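Local coordinates for protein walker-type atpase (Pyrococcus abyssi, PDB 2QEN) that probably binds and hydrolyses ATP as a P-loop ATPase, its wider cellular role being unknown, at residues A[58-62]-A[63-67]; A[135-138]-A[139-142]; A[241-244]-A[245-249]; A[264-267]-A[268-272]; A[294-297]-A[298-302]. The protein carries 1 engineered substitution. All blocks are in the same frame, centred on the assembly; numbering follows the deposited sequence.

In the fold
All five contacts are local and follow one another in series along the chain, so none nests in or crosses another. Contact 1 marks the turn from edge strand 57-61 into helix 62-67. Contact 2 shapes the loop after the adjacent strand 130-135, and the two meet through strand pairing and side chains at the C-terminal edge of the parallel sheet, near the magnesium site. Contact 3 lies within helix 239-252 beside ADP; contact 4 lies within the next helix, 255-280, and receives the indole of Trp241. Contact 5 closes the short loop between helices 282-292 and 298-307 in the winged helix-turn-helix region, about 36 Å from contact 1, centre to centre.

Contact 1 (A[58-62]-A[63-67]); sequences ILIDC and RELYA
Asp61 and Glu64 meet where strand 57-61 turns into helix 62-67, and hydrogen bonds to the first turn carry most of the contact. As N-cap, Asp61 takes the Glu64 N-H on its side chain, with OD1 3.1 Å from Glu64 N. The bond is nearly straight (176° at the hydrogen), but the donor arrives from above the carboxylate plane. CG stands opposite the backbone N (chi1 -166°), which swings the carboxylate over the start of the helix. Backbone bonds continue the turn: Leu65 N reaches Asp61 O at 3.1 Å, and Tyr66 N reaches Cys62 O at 3.1 Å. Replacing Asp61 with alanine would probably leave the Glu64 N-H without its capping acceptor and let the first turn fray.

Among charged groups, the extended Glu64 side chain crosses that of Asp61 at about a right angle. Glu64 OE1 lies 3.5 Å from Asp61 CB, and the two carboxylate planes are turned 81° apart. Asp61 OD2 and Glu64 OE1 come within 4.1 Å, a probably unfavourable pairing.

The apolar share is small: Ile60 CG2 touches Leu65 CD1 at 3.7 Å, next to helix 74-84. On another flank, Tyr66 meets the rings of Tyr139 and Phe142, while Cys62 packs on Leu140.

Chemically, one carboxylate oxygen serves an amide at a helix start. The partial positive charge of that end is likely to steady Asp61, whose side chain lies about 5 Å from that of the magnesium-binding Asp135, and may offset its repulsion from Glu64.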
# COMPACT_ATOMS: atom_id res chain seq x y z
N ILE A 58 8.22 11.34 8.33
CA ILE A 58 7.22 10.63 9.12
C ILE A 58 6.26 9.85 8.23
O ILE A 58 5.97 10.24 7.09
CB ILE A 58 6.42 11.59 10.06
CG1 ILE A 58 5.86 12.78 9.27
CG2 ILE A 58 7.29 12.01 11.23
CD1 ILE A 58 5.13 13.80 10.14
N LEU A 59 5.79 8.72 8.76
CA LEU A 59 4.85 7.87 8.04
C LEU A 59 3.52 7.86 8.80
O LEU A 59 3.46 7.44 9.96
CB LEU A 59 5.42 6.45 7.85
CG LEU A 59 4.63 5.36 7.08
CD1 LEU A 59 4.11 5.93 5.80
CD2 LEU A 59 5.51 4.13 6.76
N ILE A 60 2.47 8.33 8.13
CA ILE A 60 1.12 8.31 8.68
C ILE A 60 0.30 7.20 8.03
O ILE A 60 0.07 7.22 6.83
CB ILE A 60 0.42 9.67 8.49
CG1 ILE A 60 1.23 10.77 9.19
CG2 ILE A 60 -1.02 9.64 9.06
CD1 ILE A 60 1.20 12.07 8.48
N ASP A 61 -0.14 6.24 8.85
CA ASP A 61 -0.97 5.12 8.41
C ASP A 61 -2.45 5.56 8.35
O ASP A 61 -3.15 5.60 9.38
CB ASP A 61 -0.79 3.91 9.34
CG ASP A 61 -1.36 2.61 8.75
OD1 ASP A 61 -2.35 2.67 7.97
OD2 ASP A 61 -0.82 1.53 9.05
N CYS A 62 -2.89 5.90 7.14
CA CYS A 62 -4.24 6.40 6.88
C CYS A 62 -5.32 5.33 7.07
O CYS A 62 -6.44 5.65 7.46
CB CYS A 62 -4.31 6.99 5.47
SG CYS A 62 -3.14 8.36 5.22
N ARG A 63 -4.98 4.07 6.79
CA ARG A 63 -5.91 2.97 7.02
C ARG A 63 -6.20 2.78 8.52
O ARG A 63 -7.36 2.68 8.93
CB ARG A 63 -5.42 1.68 6.36
CG ARG A 63 -6.29 0.46 6.68
CD ARG A 63 -6.48 -0.38 5.44
NE ARG A 63 -6.86 -1.77 5.72
CZ ARG A 63 -8.10 -2.19 5.99
NH1 ARG A 63 -9.12 -1.33 6.08
NH2 ARG A 63 -8.31 -3.48 6.20
N GLU A 64 -5.13 2.76 9.33
CA GLU A 64 -5.24 2.73 10.79
C GLU A 64 -6.02 3.94 11.35
O GLU A 64 -6.68 3.81 12.38
CB GLU A 64 -3.84 2.62 11.42
CG GLU A 64 -3.77 2.63 12.95
CD GLU A 64 -2.34 2.86 13.51
OE1 GLU A 64 -1.40 3.18 12.73
OE2 GLU A 64 -2.17 2.74 14.75
N LEU A 65 -5.96 5.10 10.69
CA LEU A 65 -6.74 6.27 11.12
C LEU A 65 -8.23 6.11 10.82
O LEU A 65 -9.08 6.57 11.57
CB LEU A 65 -6.22 7.57 10.47
CG LEU A 65 -5.02 8.30 11.07
CD1 LEU A 65 -4.52 9.39 10.13
CD2 LEU A 65 -5.34 8.90 12.44
N TYR A 66 -8.52 5.48 9.69
CA TYR A 66 -9.88 5.25 9.24
C TYR A 66 -10.56 4.09 10.01
O TYR A 66 -11.73 4.18 10.36
CB TYR A 66 -9.85 4.97 7.74
CG TYR A 66 -11.04 4.24 7.17
CD1 TYR A 66 -12.18 4.94 6.76
CD2 TYR A 66 -11.03 2.85 7.03
CE1 TYR A 66 -13.28 4.27 6.22
CE2 TYR A 66 -12.13 2.16 6.49
CZ TYR A 66 -13.24 2.89 6.08
OH TYR A 66 -14.32 2.23 5.55
N ALA A 67 -9.79 3.03 10.26
CA ALA A 67 -10.27 1.77 10.85
C ALA A 67 -11.33 1.86 11.96
O ALA A 67 -12.38 1.20 11.87
CB ALA A 67 -9.09 0.91 11.32

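Contact 2 (A[135-138]-A[139-142]); sequences DEAQ and YLRF
Arg141 curls back over the carbonyl oxygen of Gln138. Its CB lies 3.6 Å from Gln138 O, CG is nearer at 3.2 Å, and CD passes at 3.5 Å. With CG lodged between the backbone N and the carbonyl carbon (chi1 75°) and the chain extended to NE, the guanidinium returns beside its own turn. There NH1 donates to Gln138 O at 2.9 Å; the oxygen lies close to the guanidinium plane, whereas NH1 stands above the carbonyl plane. Phe142 CE2 sits over the centre of one guanidinium face. The backbone N of Arg141 adds a weak bond to the same oxygen.

In this 3-10 turn Tyr139 N binds Glu136 O, and Leu140 N binds Ala137 O. The Tyr139 ring brings CD2 to 3.3 Å from Glu136 O, at its edge.

Gln138 lies alongside the Tyr139 ring, pointing the same way, and its NE2 donates to Glu136 OE1 at 2.8 Å.

Asp135 and Glu136 belong to the magnesium site, though neither ligates the ion here, consistent with a Walker B end. Gln138, also bonded to Glu173, and Ser172, on OE2, probably hold the carboxylate's rotation, while Arg141's second donor is likely to steady the turn.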
# COMPACT_ATOMS: atom_id res chain seq x y z
N ASP A 135 0.54 6.65 4.15
CA ASP A 135 0.41 5.27 3.71
C ASP A 135 -1.05 4.95 3.48
O ASP A 135 -1.87 5.13 4.38
CB ASP A 135 1.02 4.31 4.73
CG ASP A 135 1.72 3.12 4.08
OD1 ASP A 135 1.60 2.93 2.82
OD2 ASP A 135 2.40 2.38 4.82
N GLU A 136 -1.36 4.48 2.27
CA GLU A 136 -2.74 4.19 1.85
C GLU A 136 -3.60 5.46 1.93
O GLU A 136 -4.68 5.47 2.55
CB GLU A 136 -3.36 3.02 2.64
CG GLU A 136 -2.59 1.69 2.61
CD GLU A 136 -2.56 0.98 1.25
OE1 GLU A 136 -3.36 1.34 0.35
OE2 GLU A 136 -1.73 0.05 1.07
N ALA A 137 -3.12 6.49 1.24
CA ALA A 137 -3.69 7.83 1.28
C ALA A 137 -5.09 7.94 0.67
O ALA A 137 -5.79 8.95 0.86
CB ALA A 137 -2.72 8.81 0.62
N GLN A 138 -5.54 6.90 -0.03
CA GLN A 138 -6.90 6.89 -0.57
C GLN A 138 -7.96 6.91 0.55
O GLN A 138 -9.11 7.29 0.31
CB GLN A 138 -7.13 5.72 -1.55
CG GLN A 138 -7.21 4.34 -0.92
CD GLN A 138 -5.85 3.67 -0.77
OE1 GLN A 138 -4.80 4.29 -0.97
NE2 GLN A 138 -5.86 2.39 -0.41
N TYR A 139 -7.56 6.50 1.76
CA TYR A 139 -8.47 6.55 2.90
C TYR A 139 -8.70 7.97 3.43
O TYR A 139 -9.56 8.18 4.28
CB TYR A 139 -8.01 5.64 4.04
CG TYR A 139 -8.20 4.16 3.74
CD1 TYR A 139 -9.41 3.54 3.98
CD2 TYR A 139 -7.15 3.41 3.21
CE1 TYR A 139 -9.59 2.17 3.70
CE2 TYR A 139 -7.31 2.04 2.94
CZ TYR A 139 -8.53 1.43 3.19
OH TYR A 139 -8.70 0.10 2.90
N LEU A 140 -7.96 8.93 2.91
CA LEU A 140 -8.13 10.32 3.30
C LEU A 140 -9.41 10.91 2.70
O LEU A 140 -9.82 12.00 3.09
CB LEU A 140 -6.90 11.17 2.94
CG LEU A 140 -5.59 10.79 3.67
CD1 LEU A 140 -4.38 11.61 3.15
CD2 LEU A 140 -5.71 10.89 5.22
N ARG A 141 -10.04 10.18 1.78
CA ARG A 141 -11.36 10.55 1.26
C ARG A 141 -12.42 10.43 2.35
O ARG A 141 -13.51 10.99 2.23
CB ARG A 141 -11.72 9.73 0.00
CG ARG A 141 -12.13 8.27 0.22
CD ARG A 141 -12.32 7.58 -1.13
NE ARG A 141 -12.92 6.24 -1.04
CZ ARG A 141 -12.25 5.12 -0.75
NH1 ARG A 141 -10.95 5.16 -0.49
NH2 ARG A 141 -12.89 3.95 -0.72
N PHE A 142 -12.08 9.74 3.43
CA PHE A 142 -12.96 9.61 4.60
C PHE A 142 -12.60 10.62 5.71
O PHE A 142 -13.04 10.50 6.86
CB PHE A 142 -12.92 8.18 5.13
CG PHE A 142 -13.43 7.15 4.15
CD1 PHE A 142 -14.79 7.05 3.86
CD2 PHE A 142 -12.54 6.29 3.52
CE1 PHE A 142 -15.27 6.10 2.95
CE2 PHE A 142 -13.00 5.32 2.62
CZ PHE A 142 -14.38 5.23 2.33

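Contact 3 (A[241-244]-A[245-249]); sequences WLVV and FGVEY
Trp241 and Phe245, one turn apart, send their rings separate ways from a shared backbone link, Phe245 CB lying 3.5 Å from Trp241 O. Beneath one indole face sits the methyl of Ala266, while Leu269 CD1 comes to the rim of the six-membered ring, and NE1, on the five-membered ring, donates to Asp341. The Phe245 ring is turned by CG standing opposite the backbone N (chi1 175°), which carries it away from the preceding turn.

Between the two halves of the segment the backbone does most of the joining. Regular i to i+4 bonds run from Phe245 N to Trp241 O, from Gly246 N to Leu242 O, from Val247 N to Val243 O and from Glu248 N to Val244 O, the last at 2.9 Å. Side chains lean on the same carbonyls. Val247 CG2 approaches Val243 O to 3.3 Å, and looks across to Val243 CG1 at 4.3 Å. Glu248 CG is 3.3 Å from Val244 O, the chain bending at its second torsion.

The sides of helix 239-252 therefore serve different neighbours. Val243 touches the bound ADP, lining its pocket, and also Phe211 of helix 205-217, whereas Leu242 and Phe245 pack on Leu235 of helix 225-235. Trp241 and Val244 face the succeeding helix, 255-280, so this buried part of the helix lies among the nucleotide and three other helices.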
# COMPACT_ATOMS: atom_id res chain seq x y z
N TRP A 241 3.53 -13.19 0.80
CA TRP A 241 3.29 -14.63 0.83
C TRP A 241 4.58 -15.46 0.88
O TRP A 241 4.63 -16.49 1.54
CB TRP A 241 2.38 -15.05 -0.33
CG TRP A 241 1.07 -14.25 -0.41
CD1 TRP A 241 0.56 -13.63 -1.52
CD2 TRP A 241 0.12 -14.01 0.65
NE1 TRP A 241 -0.63 -13.01 -1.21
CE2 TRP A 241 -0.92 -13.23 0.11
CE3 TRP A 241 0.06 -14.38 2.00
CZ2 TRP A 241 -2.03 -12.83 0.86
CZ3 TRP A 241 -1.03 -13.94 2.77
CH2 TRP A 241 -2.06 -13.19 2.19
N LEU A 242 5.63 -14.98 0.21
CA LEU A 242 6.95 -15.62 0.25
C LEU A 242 7.55 -15.67 1.66
O LEU A 242 8.20 -16.66 2.03
CB LEU A 242 7.92 -14.95 -0.74
CG LEU A 242 7.65 -15.05 -2.26
CD1 LEU A 242 8.62 -14.17 -3.05
CD2 LEU A 242 7.67 -16.47 -2.77
N VAL A 243 7.35 -14.61 2.43
CA VAL A 243 7.76 -14.56 3.85
C VAL A 243 6.92 -15.48 4.76
O VAL A 243 7.48 -16.18 5.59
CB VAL A 243 7.82 -13.11 4.42
CG1 VAL A 243 8.03 -13.12 5.95
CG2 VAL A 243 8.93 -12.31 3.76
N VAL A 244 5.60 -15.48 4.60
CA VAL A 244 4.72 -16.40 5.36
C VAL A 244 5.13 -17.86 5.11
O VAL A 244 5.22 -18.65 6.04
CB VAL A 244 3.21 -16.23 4.98
CG1 VAL A 244 2.36 -17.36 5.58
CG2 VAL A 244 2.67 -14.84 5.40
N PHE A 245 5.36 -18.20 3.84
CA PHE A 245 5.84 -19.54 3.47
C PHE A 245 7.20 -19.88 4.12
O PHE A 245 7.36 -20.96 4.68
CB PHE A 245 5.93 -19.68 1.94
CG PHE A 245 6.54 -20.99 1.50
CD1 PHE A 245 5.77 -22.17 1.53
CD2 PHE A 245 7.88 -21.06 1.10
CE1 PHE A 245 6.33 -23.39 1.17
CE2 PHE A 245 8.45 -22.28 0.76
CZ PHE A 245 7.69 -23.44 0.77
N GLY A 246 8.15 -18.95 4.05
CA GLY A 246 9.48 -19.15 4.63
C GLY A 246 9.40 -19.44 6.13
O GLY A 246 9.96 -20.41 6.59
N VAL A 247 8.67 -18.60 6.86
CA VAL A 247 8.32 -18.85 8.27
C VAL A 247 7.68 -20.23 8.51
O VAL A 247 8.14 -20.98 9.37
CB VAL A 247 7.40 -17.70 8.81
CG1 VAL A 247 6.86 -18.01 10.23
CG2 VAL A 247 8.16 -16.35 8.81
N GLU A 248 6.63 -20.57 7.76
CA GLU A 248 5.93 -21.86 7.94
C GLU A 248 6.83 -23.06 7.65
O GLU A 248 6.72 -24.08 8.30
CB GLU A 248 4.64 -21.93 7.11
CG GLU A 248 3.51 -21.02 7.60
CD GLU A 248 3.19 -21.23 9.08
OE1 GLU A 248 3.38 -22.36 9.58
OE2 GLU A 248 2.76 -20.26 9.77
N TYR A 249 7.73 -22.91 6.68
CA TYR A 249 8.68 -23.97 6.37
C TYR A 249 9.68 -24.19 7.50
O TYR A 249 9.96 -25.34 7.83
CB TYR A 249 9.40 -23.72 5.02
CG TYR A 249 10.01 -24.99 4.42
CD1 TYR A 249 11.18 -25.55 4.96
CD2 TYR A 249 9.43 -25.60 3.32
CE1 TYR A 249 11.74 -26.72 4.41
CE2 TYR A 249 9.99 -26.76 2.76
CZ TYR A 249 11.15 -27.31 3.32
OH TYR A 249 11.69 -28.45 2.78

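Contact 4 (A[264-267]-A[268-272]); sequences EVAK and GLIMG
From Gly268 to Met271 each N-H binds the carbonyl four residues earlier, as in a regular alpha helix, from 2.9 Å for Ile270 N to Ala266 O to 3.3 Å for Leu269 N to Val265 O.

Ile270 lays its outer branch back over this turn. CD1 lies 3.3 Å from Ala266 O and 4.0 Å from Ala266 CB, because CG1 is set opposite the carbonyl carbon and beside the backbone N (chi1 -67°). A second apolar pair runs alongside: Val265 CG1 meets Leu269 CD1 at 4.3 Å, with Leu269 CG also resting near Val265 O.

Polar and flexible chains take another side. Met271 CB comes 3.1 Å from Lys267 O, the oxygen that accepts Met271 N. The methionine then bends at its second and third torsions, leaving SD 4.4 Å from Lys267 CG. This is a loose contact between a thioether and the aliphatic stem of a lysine. Gly268, which lies on the exposed side, has no side chain to add.

Outside the segment, Ala266 and Ile270 turn to Val343, Val344 and Val347 of helix 342-348, and Val265 reaches Val244 of helix 239-252.

Such a division, with Ala266 and Ile270 a buried pair four apart and Glu264, Lys267 and Gly268 exposed, is broadly the pattern of an amphipathic helix, though Leu269 and Met271 are also exposed. Here helix 255-280 joins helix 239-252, which borders the nucleotide pocket, to the C-terminal helix 342-348.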
# COMPACT_ATOMS: atom_id res chain seq x y z
N GLU A 264 -3.73 -21.43 4.50
CA GLU A 264 -4.58 -21.17 5.67
C GLU A 264 -4.50 -19.72 6.14
O GLU A 264 -5.52 -19.06 6.31
CB GLU A 264 -4.18 -22.07 6.85
CG GLU A 264 -4.55 -23.53 6.72
CD GLU A 264 -4.02 -24.38 7.88
OE1 GLU A 264 -3.34 -23.81 8.78
OE2 GLU A 264 -4.30 -25.60 7.89
N VAL A 265 -3.27 -19.25 6.39
CA VAL A 265 -3.02 -17.85 6.76
C VAL A 265 -3.56 -16.88 5.68
O VAL A 265 -4.27 -15.94 6.01
CB VAL A 265 -1.52 -17.59 7.11
CG1 VAL A 265 -1.22 -16.08 7.23
CG2 VAL A 265 -1.15 -18.29 8.43
N ALA A 266 -3.23 -17.13 4.42
CA ALA A 266 -3.75 -16.31 3.31
C ALA A 266 -5.28 -16.32 3.28
O ALA A 266 -5.90 -15.25 3.24
CB ALA A 266 -3.18 -16.78 1.99
N LYS A 267 -5.88 -17.51 3.33
CA LYS A 267 -7.34 -17.63 3.35
C LYS A 267 -7.99 -16.77 4.44
O LYS A 267 -8.98 -16.08 4.18
CB LYS A 267 -7.78 -19.09 3.49
CG LYS A 267 -9.27 -19.29 3.26
CD LYS A 267 -9.70 -20.76 3.29
CE LYS A 267 -10.05 -21.25 4.72
NZ LYS A 267 -10.73 -22.60 4.73
N GLY A 268 -7.41 -16.78 5.64
CA GLY A 268 -7.94 -16.02 6.78
C GLY A 268 -8.00 -14.53 6.50
O GLY A 268 -9.05 -13.90 6.63
N LEU A 269 -6.87 -13.97 6.09
CA LEU A 269 -6.75 -12.54 5.80
C LEU A 269 -7.65 -12.11 4.63
O LEU A 269 -8.42 -11.13 4.74
CB LEU A 269 -5.28 -12.18 5.53
CG LEU A 269 -4.24 -12.46 6.63
CD1 LEU A 269 -2.83 -12.31 6.08
CD2 LEU A 269 -4.42 -11.55 7.84
N ILE A 270 -7.57 -12.86 3.54
CA ILE A 270 -8.34 -12.56 2.32
C ILE A 270 -9.84 -12.66 2.55
O ILE A 270 -10.63 -11.89 2.00
CB ILE A 270 -7.85 -13.44 1.13
CG1 ILE A 270 -6.42 -13.04 0.77
CG2 ILE A 270 -8.80 -13.34 -0.08
CD1 ILE A 270 -5.60 -14.13 0.13
N MET A 271 -10.24 -13.61 3.39
CA MET A 271 -11.65 -13.80 3.72
C MET A 271 -12.18 -12.58 4.47
O MET A 271 -13.34 -12.18 4.29
CB MET A 271 -11.85 -15.06 4.56
CG MET A 271 -12.97 -15.96 4.07
SD MET A 271 -12.63 -16.65 2.44
CE MET A 271 -14.27 -16.57 1.70
N GLY A 272 -11.32 -12.01 5.32
CA GLY A 272 -11.63 -10.80 6.10
C GLY A 272 -11.91 -9.61 5.20
O GLY A 272 -12.87 -8.88 5.41

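Contact 5 (A[294-297]-A[298-302]); sequences GYNR and WSLIR
Within the winged helix-turn-helix region, Arg297 occupies the N-cap position of helix 298-307 and lies beside Leu300 of its first turn. The chain arrives from helix 282-292, which ends in a Schellman motif at Gly294, and then makes an inverse gamma turn centred on Tyr295. Ile301 N donates to Arg297 O at 2.9 Å with a fairly straight bond (161°).

Leu300 is the hub of the side-chain contact. Its CB meets Tyr295 CB at 4.1 Å, while CD1 touches the edge of the Arg297 guanidinium, 3.5 Å from NE, and lies 3.8 Å from Asn296 OD1. Arg297 bends at its third torsion (chi3 -86°), and Asn296 CG lies over one face of the guanidinium, towards its rim. Ile301 CG1 packs at 3.1 Å against Tyr295 O.

Shortening Leu300 to an alanine would probably open a gap beside Tyr295 and leave the Arg297 side chain freer to turn.

Elsewhere Tyr295 stacks on Tyr304, and Trp298 bonds through NE1 to Glu314. The chemistry is thus mixed: a backbone bond helps to set the helix start, while a leucine packs alongside an arginine and an asparagine at the protein surface.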
# COMPACT_ATOMS: atom_id res chain seq x y z
N GLY A 294 -11.93 -19.11 -13.97
CA GLY A 294 -11.73 -19.05 -15.42
C GLY A 294 -12.84 -18.42 -16.24
O GLY A 294 -12.79 -18.43 -17.46
N TYR A 295 -13.87 -17.89 -15.59
CA TYR A 295 -14.85 -17.09 -16.31
C TYR A 295 -14.31 -15.64 -16.30
O TYR A 295 -14.63 -14.85 -15.44
CB TYR A 295 -16.26 -17.24 -15.71
CG TYR A 295 -16.71 -18.69 -15.59
CD1 TYR A 295 -17.31 -19.33 -16.66
CD2 TYR A 295 -16.53 -19.41 -14.41
CE1 TYR A 295 -17.71 -20.64 -16.58
CE2 TYR A 295 -16.93 -20.76 -14.32
CZ TYR A 295 -17.53 -21.36 -15.40
OH TYR A 295 -17.94 -22.67 -15.36
N ASN A 296 -13.46 -15.33 -17.27
CA ASN A 296 -12.57 -14.17 -17.22
C ASN A 296 -12.73 -13.24 -18.45
O ASN A 296 -11.84 -12.45 -18.80
CB ASN A 296 -11.13 -14.68 -17.09
CG ASN A 296 -10.73 -15.53 -18.25
OD1 ASN A 296 -11.50 -15.70 -19.19
ND2 ASN A 296 -9.52 -16.07 -18.21
N ARG A 297 -13.88 -13.37 -19.10
CA ARG A 297 -14.31 -12.46 -20.15
C ARG A 297 -15.74 -12.03 -19.82
O ARG A 297 -16.48 -12.76 -19.16
CB ARG A 297 -14.20 -13.12 -21.53
CG ARG A 297 -12.77 -13.10 -22.07
CD ARG A 297 -12.52 -14.16 -23.14
NE ARG A 297 -12.16 -15.44 -22.52
CZ ARG A 297 -10.92 -15.82 -22.22
NH1 ARG A 297 -9.88 -15.02 -22.49
NH2 ARG A 297 -10.72 -17.00 -21.64
N TRP A 298 -16.11 -10.84 -20.27
CA TRP A 298 -17.40 -10.23 -20.00
C TRP A 298 -18.60 -11.18 -20.07
O TRP A 298 -19.32 -11.34 -19.08
CB TRP A 298 -17.62 -9.06 -20.96
CG TRP A 298 -18.88 -8.29 -20.75
CD1 TRP A 298 -20.15 -8.62 -21.19
CD2 TRP A 298 -19.01 -7.04 -20.08
NE1 TRP A 298 -21.05 -7.64 -20.82
CE2 TRP A 298 -20.37 -6.66 -20.14
CE3 TRP A 298 -18.10 -6.19 -19.42
CZ2 TRP A 298 -20.85 -5.47 -19.57
CZ3 TRP A 298 -18.58 -5.01 -18.84
CH2 TRP A 298 -19.95 -4.67 -18.92
N SER A 299 -18.84 -11.75 -21.24
CA SER A 299 -19.98 -12.66 -21.43
C SER A 299 -19.84 -13.93 -20.59
O SER A 299 -20.85 -14.49 -20.17
CB SER A 299 -20.16 -13.04 -22.90
OG SER A 299 -19.01 -13.71 -23.37
N LEU A 300 -18.61 -14.38 -20.37
CA LEU A 300 -18.38 -15.57 -19.53
C LEU A 300 -18.86 -15.32 -18.10
O LEU A 300 -19.55 -16.16 -17.52
CB LEU A 300 -16.91 -16.00 -19.55
CG LEU A 300 -16.32 -16.58 -20.84
CD1 LEU A 300 -14.79 -16.80 -20.71
CD2 LEU A 300 -17.01 -17.87 -21.32
N ILE A 301 -18.52 -14.14 -17.58
CA ILE A 301 -18.88 -13.69 -16.23
C ILE A 301 -20.39 -13.53 -16.10
O ILE A 301 -21.01 -14.04 -15.17
CB ILE A 301 -18.20 -12.34 -15.84
CG1 ILE A 301 -16.70 -12.52 -15.62
CG2 ILE A 301 -18.86 -11.75 -14.57
CD1 ILE A 301 -15.92 -11.21 -15.61
N ARG A 302 -20.96 -12.83 -17.07
CA ARG A 302 -22.36 -12.50 -17.09
C ARG A 302 -23.27 -13.74 -17.14
O ARG A 302 -24.23 -13.84 -16.35
CB ARG A 302 -22.60 -11.60 -18.30
CG ARG A 302 -23.95 -10.94 -18.41
CD ARG A 302 -24.07 -10.36 -19.83
NE ARG A 302 -24.19 -11.44 -20.82
CZ ARG A 302 -23.70 -11.43 -22.06
NH1 ARG A 302 -23.02 -10.38 -22.52
NH2 ARG A 302 -23.88 -12.49 -22.84